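Local coordinates for lactose Operon Repressor (Escherichia coli, PDB 1JYE), which represses transcription of the lactose operon by binding operator DNA, in a dimeric variant with increased thermostability and decreased operator affinity, at residues S102-E105 and A106-A110; G261-V264 and G265-I268. The protein carries 1 engineered substitution. All coordinates share one frame; numbering follows the deposited sequence.

Contact 1: S102-E105 and A106-A110. Unlike the reference sequence in segment 106-110: Thr109 (reference Ala).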
ATOM      1  N   SER A 102       8.153   1.540  17.336  1.00 49.97           N
ATOM      2  CA  SER A 102       9.298   1.305  18.205  1.00 48.39           C
ATOM      3  C   SER A 102       8.978   1.174  19.689  1.00 46.59           C
ATOM      4  O   SER A 102       8.689   2.164  20.364  1.00 47.06           O
ATOM      5  CB  SER A 102      10.331   2.418  18.012  1.00 49.21           C
ATOM      6  OG  SER A 102      10.794   2.461  16.674  1.00 50.92           O
ATOM      7  N   GLY A 103       9.031  -0.055  20.196  1.00 43.84           N
ATOM      8  CA  GLY A 103       8.787  -0.267  21.610  1.00 40.40           C
ATOM      9  C   GLY A 103       7.546  -1.024  22.038  1.00 37.03           C
ATOM     10  O   GLY A 103       6.462  -0.874  21.469  1.00 35.59           O
ATOM     11  N   VAL A 104       7.720  -1.841  23.072  1.00 33.50           N
ATOM     12  CA  VAL A 104       6.636  -2.627  23.633  1.00 30.14           C
ATOM     13  C   VAL A 104       5.704  -1.692  24.403  1.00 28.78           C
ATOM     14  O   VAL A 104       4.508  -1.950  24.519  1.00 27.00           O
ATOM     15  CB  VAL A 104       7.185  -3.713  24.588  1.00 30.20           C
ATOM     16  CG1 VAL A 104       8.027  -3.065  25.680  1.00 30.05           C
ATOM     17  CG2 VAL A 104       6.040  -4.508  25.194  1.00 28.96           C
ATOM     18  N   GLU A 105       6.257  -0.598  24.921  1.00 28.32           N
ATOM     19  CA  GLU A 105       5.460   0.365  25.674  1.00 27.82           C
ATOM     20  C   GLU A 105       4.437   1.051  24.774  1.00 26.09           C
ATOM     21  O   GLU A 105       3.308   1.301  25.188  1.00 25.70           O
ATOM     22  CB  GLU A 105       6.361   1.421  26.319  1.00 30.38           C
ATOM     23  CG  GLU A 105       7.296   0.874  27.385  1.00 33.87           C
ATOM     24  CD  GLU A 105       6.565   0.065  28.437  1.00 36.37           C
ATOM     25  OE1 GLU A 105       5.518   0.534  28.926  1.00 37.86           O
ATOM     26  OE2 GLU A 105       7.041  -1.040  28.778  1.00 38.81           O
ATOM     27  N   ALA A 106       4.841   1.354  23.546  1.00 25.15           N
ATOM     28  CA  ALA A 106       3.951   2.003  22.590  1.00 23.61           C
ATOM     29  C   ALA A 106       2.791   1.068  22.264  1.00 23.24           C
ATOM     30  O   ALA A 106       1.649   1.507  22.115  1.00 21.49           O
ATOM     31  CB  ALA A 106       4.715   2.355  21.319  1.00 24.61           C
ATOM     32  N   CYS A 107       3.086  -0.225  22.162  1.00 21.43           N
ATOM     33  CA  CYS A 107       2.057  -1.210  21.854  1.00 21.37           C
ATOM     34  C   CYS A 107       1.134  -1.393  23.054  1.00 21.84           C
ATOM     35  O   CYS A 107      -0.076  -1.535  22.897  1.00 21.84           O
ATOM     36  CB  CYS A 107       2.694  -2.549  21.470  1.00 21.38           C
ATOM     37  SG  CYS A 107       1.543  -3.706  20.684  1.00 21.53           S
ATOM     38  N   LYS A 108       1.706  -1.388  24.255  1.00 21.55           N
ATOM     39  CA  LYS A 108       0.898  -1.534  25.460  1.00 22.06           C
ATOM     40  C   LYS A 108      -0.081  -0.370  25.576  1.00 20.78           C
ATOM     41  O   LYS A 108      -1.227  -0.546  25.986  1.00 21.54           O
ATOM     42  CB  LYS A 108       1.793  -1.583  26.698  1.00 23.66           C
ATOM     43  CG  LYS A 108       2.597  -2.863  26.818  1.00 26.57           C
ATOM     44  CD  LYS A 108       3.528  -2.809  28.019  1.00 29.40           C
ATOM     45  CE  LYS A 108       4.232  -4.133  28.221  1.00 32.84           C
ATOM     46  NZ  LYS A 108       3.251  -5.212  28.504  1.00 37.17           N
ATOM     47  N   THR A 109       0.377   0.822  25.212  1.00 21.74           N
ATOM     48  CA  THR A 109      -0.472   2.005  25.271  1.00 22.29           C
ATOM     49  C   THR A 109      -1.638   1.847  24.299  1.00 21.33           C
ATOM     50  O   THR A 109      -2.783   2.160  24.630  1.00 21.16           O
ATOM     51  CB  THR A 109       0.327   3.278  24.917  1.00 23.33           C
ATOM     52  OG1 THR A 109       1.322   3.506  25.925  1.00 26.44           O
ATOM     53  CG2 THR A 109      -0.594   4.490  24.833  1.00 25.53           C
ATOM     54  N   ALA A 110      -1.342   1.352  23.101  1.00 20.75           N
ATOM     55  CA  ALA A 110      -2.377   1.144  22.096  1.00 18.95           C
ATOM     56  C   ALA A 110      -3.419   0.167  22.630  1.00 19.85           C
ATOM     57  O   ALA A 110      -4.623   0.397  22.506  1.00 18.51           O
ATOM     58  CB  ALA A 110      -1.759   0.610  20.807  1.00 19.77           C
TER
HETATM   59  O   HOH W   1       7.557   2.043  23.258  1.00 43.92           O
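Val104 and Lys108 are linked by the backbone hydrogen bond of the first helical turn, from Lys108 N to Val104 O at 2.9 Å. The next bond of the series runs from Thr109 N to Glu105 O at 3.0 Å. Gly103 is the N-cap residue, just ahead of these turns. A water spans the start of the helix: it donates to Ser102 O and accepts from Ala106 N at 2.8 Å, so this early backbone N-H has a partner.

Among the side chains, Val104 and Lys108 lie side by side and point the same way. The methyl CG2 of Val104 touches Lys108 CE at 3.5 Å. CG2 stands anti to the Val104 backbone N, which leaves CG1 between that N and the carbonyl carbon (chi1 56°). The lysine chain is extended until it bends at chi4. Its CG rests on Val104 O at 3.1 Å, and its CD lies 4.0 Å from Glu105 OE1. The opposite charges do not touch, since Glu105 OE2 and Lys108 NZ are 5.6 Å apart; any attraction is probably modest. With an alanine here the aliphatic chain and amino group are gone, and Val104 CG2 would probably lose its neighbour and be more exposed.

Val104 also touches Asp132 and Val136 of helix 130-139. Cys107 is buried against Val136, Tyr126 and Leu128, while Glu105 and Thr109 are exposed. This is a first helical turn with glycine at the N-cap position. It starts helix 104-115, the helix of a beta-alpha-beta unit between parallel strands 93-98 and 122-125.

Contact 2: G261-V264 and G265-I268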
ATOM      1  N   GLY A 261      24.438  -0.441 -14.895  1.00 26.32           N
ATOM      2  CA  GLY A 261      24.809  -1.024 -16.172  1.00 25.49           C
ATOM      3  C   GLY A 261      24.728  -2.537 -16.222  1.00 25.44           C
ATOM      4  O   GLY A 261      25.308  -3.161 -17.111  1.00 26.52           O
ATOM      5  N   LEU A 262      24.009  -3.132 -15.274  1.00 23.73           N
ATOM      6  CA  LEU A 262      23.862  -4.583 -15.228  1.00 24.23           C
ATOM      7  C   LEU A 262      22.423  -4.998 -15.506  1.00 23.81           C
ATOM      8  O   LEU A 262      21.497  -4.194 -15.392  1.00 24.93           O
ATOM      9  CB  LEU A 262      24.299  -5.115 -13.861  1.00 23.53           C
ATOM     10  CG  LEU A 262      25.760  -4.858 -13.484  1.00 24.20           C
ATOM     11  CD1 LEU A 262      26.026  -5.389 -12.081  1.00 25.27           C
ATOM     12  CD2 LEU A 262      26.679  -5.532 -14.493  1.00 25.46           C
ATOM     13  N   ARG A 263      22.240  -6.259 -15.870  1.00 23.43           N
ATOM     14  CA  ARG A 263      20.914  -6.777 -16.172  1.00 22.90           C
ATOM     15  C   ARG A 263      20.336  -7.576 -15.015  1.00 22.84           C
ATOM     16  O   ARG A 263      20.975  -8.495 -14.504  1.00 20.93           O
ATOM     17  CB  ARG A 263      20.973  -7.674 -17.408  1.00 25.43           C
ATOM     18  CG  ARG A 263      21.399  -6.963 -18.682  1.00 27.91           C
ATOM     19  CD  ARG A 263      21.759  -7.979 -19.752  1.00 29.90           C
ATOM     20  NE  ARG A 263      22.914  -8.779 -19.354  1.00 32.48           N
ATOM     21  CZ  ARG A 263      23.368  -9.830 -20.029  1.00 32.33           C
ATOM     22  NH1 ARG A 263      22.766 -10.217 -21.145  1.00 33.80           N
ATOM     23  NH2 ARG A 263      24.426 -10.497 -19.586  1.00 32.67           N
ATOM     24  N   VAL A 264      19.128  -7.219 -14.592  1.00 21.15           N
ATOM     25  CA  VAL A 264      18.477  -7.965 -13.524  1.00 20.81           C
ATOM     26  C   VAL A 264      18.151  -9.317 -14.144  1.00 22.21           C
ATOM     27  O   VAL A 264      17.568  -9.385 -15.228  1.00 22.64           O
ATOM     28  CB  VAL A 264      17.173  -7.282 -13.064  1.00 19.74           C
ATOM     29  CG1 VAL A 264      16.449  -8.159 -12.047  1.00 20.28           C
ATOM     30  CG2 VAL A 264      17.485  -5.928 -12.463  1.00 19.57           C
ATOM     31  N   GLY A 265      18.542 -10.389 -13.465  1.00 22.34           N
ATOM     32  CA  GLY A 265      18.299 -11.719 -13.984  1.00 23.05           C
ATOM     33  C   GLY A 265      19.551 -12.290 -14.629  1.00 24.88           C
ATOM     34  O   GLY A 265      20.212 -13.158 -14.063  1.00 25.77           O
ATOM     35  N   ALA A 266      19.889 -11.786 -15.812  1.00 24.94           N
ATOM     36  CA  ALA A 266      21.058 -12.256 -16.548  1.00 25.53           C
ATOM     37  C   ALA A 266      22.384 -12.016 -15.825  1.00 25.42           C
ATOM     38  O   ALA A 266      23.263 -12.876 -15.833  1.00 26.21           O
ATOM     39  CB  ALA A 266      21.093 -11.608 -17.928  1.00 26.73           C
ATOM     40  N   ASP A 267      22.534 -10.846 -15.211  1.00 23.81           N
ATOM     41  CA  ASP A 267      23.764 -10.518 -14.497  1.00 22.87           C
ATOM     42  C   ASP A 267      23.612 -10.729 -12.996  1.00 21.59           C
ATOM     43  O   ASP A 267      24.452 -11.366 -12.365  1.00 21.21           O
ATOM     44  CB  ASP A 267      24.173  -9.073 -14.793  1.00 23.77           C
ATOM     45  CG  ASP A 267      24.633  -8.883 -16.230  1.00 24.54           C
ATOM     46  OD1 ASP A 267      24.464  -7.772 -16.772  1.00 25.14           O
ATOM     47  OD2 ASP A 267      25.175  -9.848 -16.816  1.00 26.04           O
ATOM     48  N   ILE A 268      22.545 -10.184 -12.423  1.00 20.11           N
ATOM     49  CA  ILE A 268      22.295 -10.350 -10.998  1.00 18.18           C
ATOM     50  C   ILE A 268      20.843 -10.744 -10.777  1.00 19.25           C
ATOM     51  O   ILE A 268      19.929  -9.966 -11.062  1.00 18.31           O
ATOM     52  CB  ILE A 268      22.580  -9.057 -10.206  1.00 17.56           C
ATOM     53  CG1 ILE A 268      24.049  -8.656 -10.368  1.00 16.74           C
ATOM     54  CG2 ILE A 268      22.254  -9.275  -8.727  1.00 17.44           C
ATOM     55  CD1 ILE A 268      24.446  -7.434  -9.568  1.00 18.99           C
TER
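A tight loop leads from the end of helix 247-259 to strand 269-271, and a salt bridge between Arg263 and Asp267 spans it. Gly261 closes the helix in a Schellman motif. Arg263 holds Asp267 side-on with two nitrogens. NH2 of Arg263 donates to Asp267 OD2 at 2.9 Å, and NE of Arg263 donates to Asp267 OD1 at 3.2 Å in an almost straight bond (175°). Both oxygens lie near the guanidinium plane, yet they are met from above the carboxylate plane, because the two flat groups are turned 57° apart. The arginine chain reaches this position by bending at chi3 (-64°).

Asp267 OD1 has a second donor, Arg263 N at 2.8 Å, on its anti side and on the same face as NE. One oxygen thus binds both the backbone and the side chain of Arg263, and the carboxylate is fixed by three bonds. Ala266 CB sits over the centre of one guanidinium face, 3.6 Å from Arg263 CZ. The backbone repeats the link in the other direction: Arg263 O accepts from Asp267 N at 2.9 Å and from Ile268 N at 3.1 Å.

On the apolar side, Leu262 CD1 meets Ile268 CD1 at 3.6 Å. Leu262, Val264 and Ile268 all touch Ile257 of helix 247-259. Val264 and Ile268 also form a single backbone bridge across the turn. This is a helix-to-strand connection in the periplasmic binding protein-like domain, a compact turn pinned by a bidentate arginine-aspartate pair.

Going from the N terminus, contact 1 comes first, at the start of helix 104-115, which follows strand 93-98 and leads to strand 122-125. Contact 2 follows much later, between helix 247-259 and strand 269-271. Each is local and closes only a short turn. They are in series, so neither nests in nor crosses the other. The centres of contact 1 and contact 2 are about 42 Å apart, on opposite sides of the chain's centre, and the two do not touch. The helix of contact 1 connects strands 93-98 and 122-125 of one parallel sheet. Contact 2 leads into edge strand 269-271 of a separate parallel sheet. Each lies at a helix end: contact 1 begins a helix, contact 2 follows one.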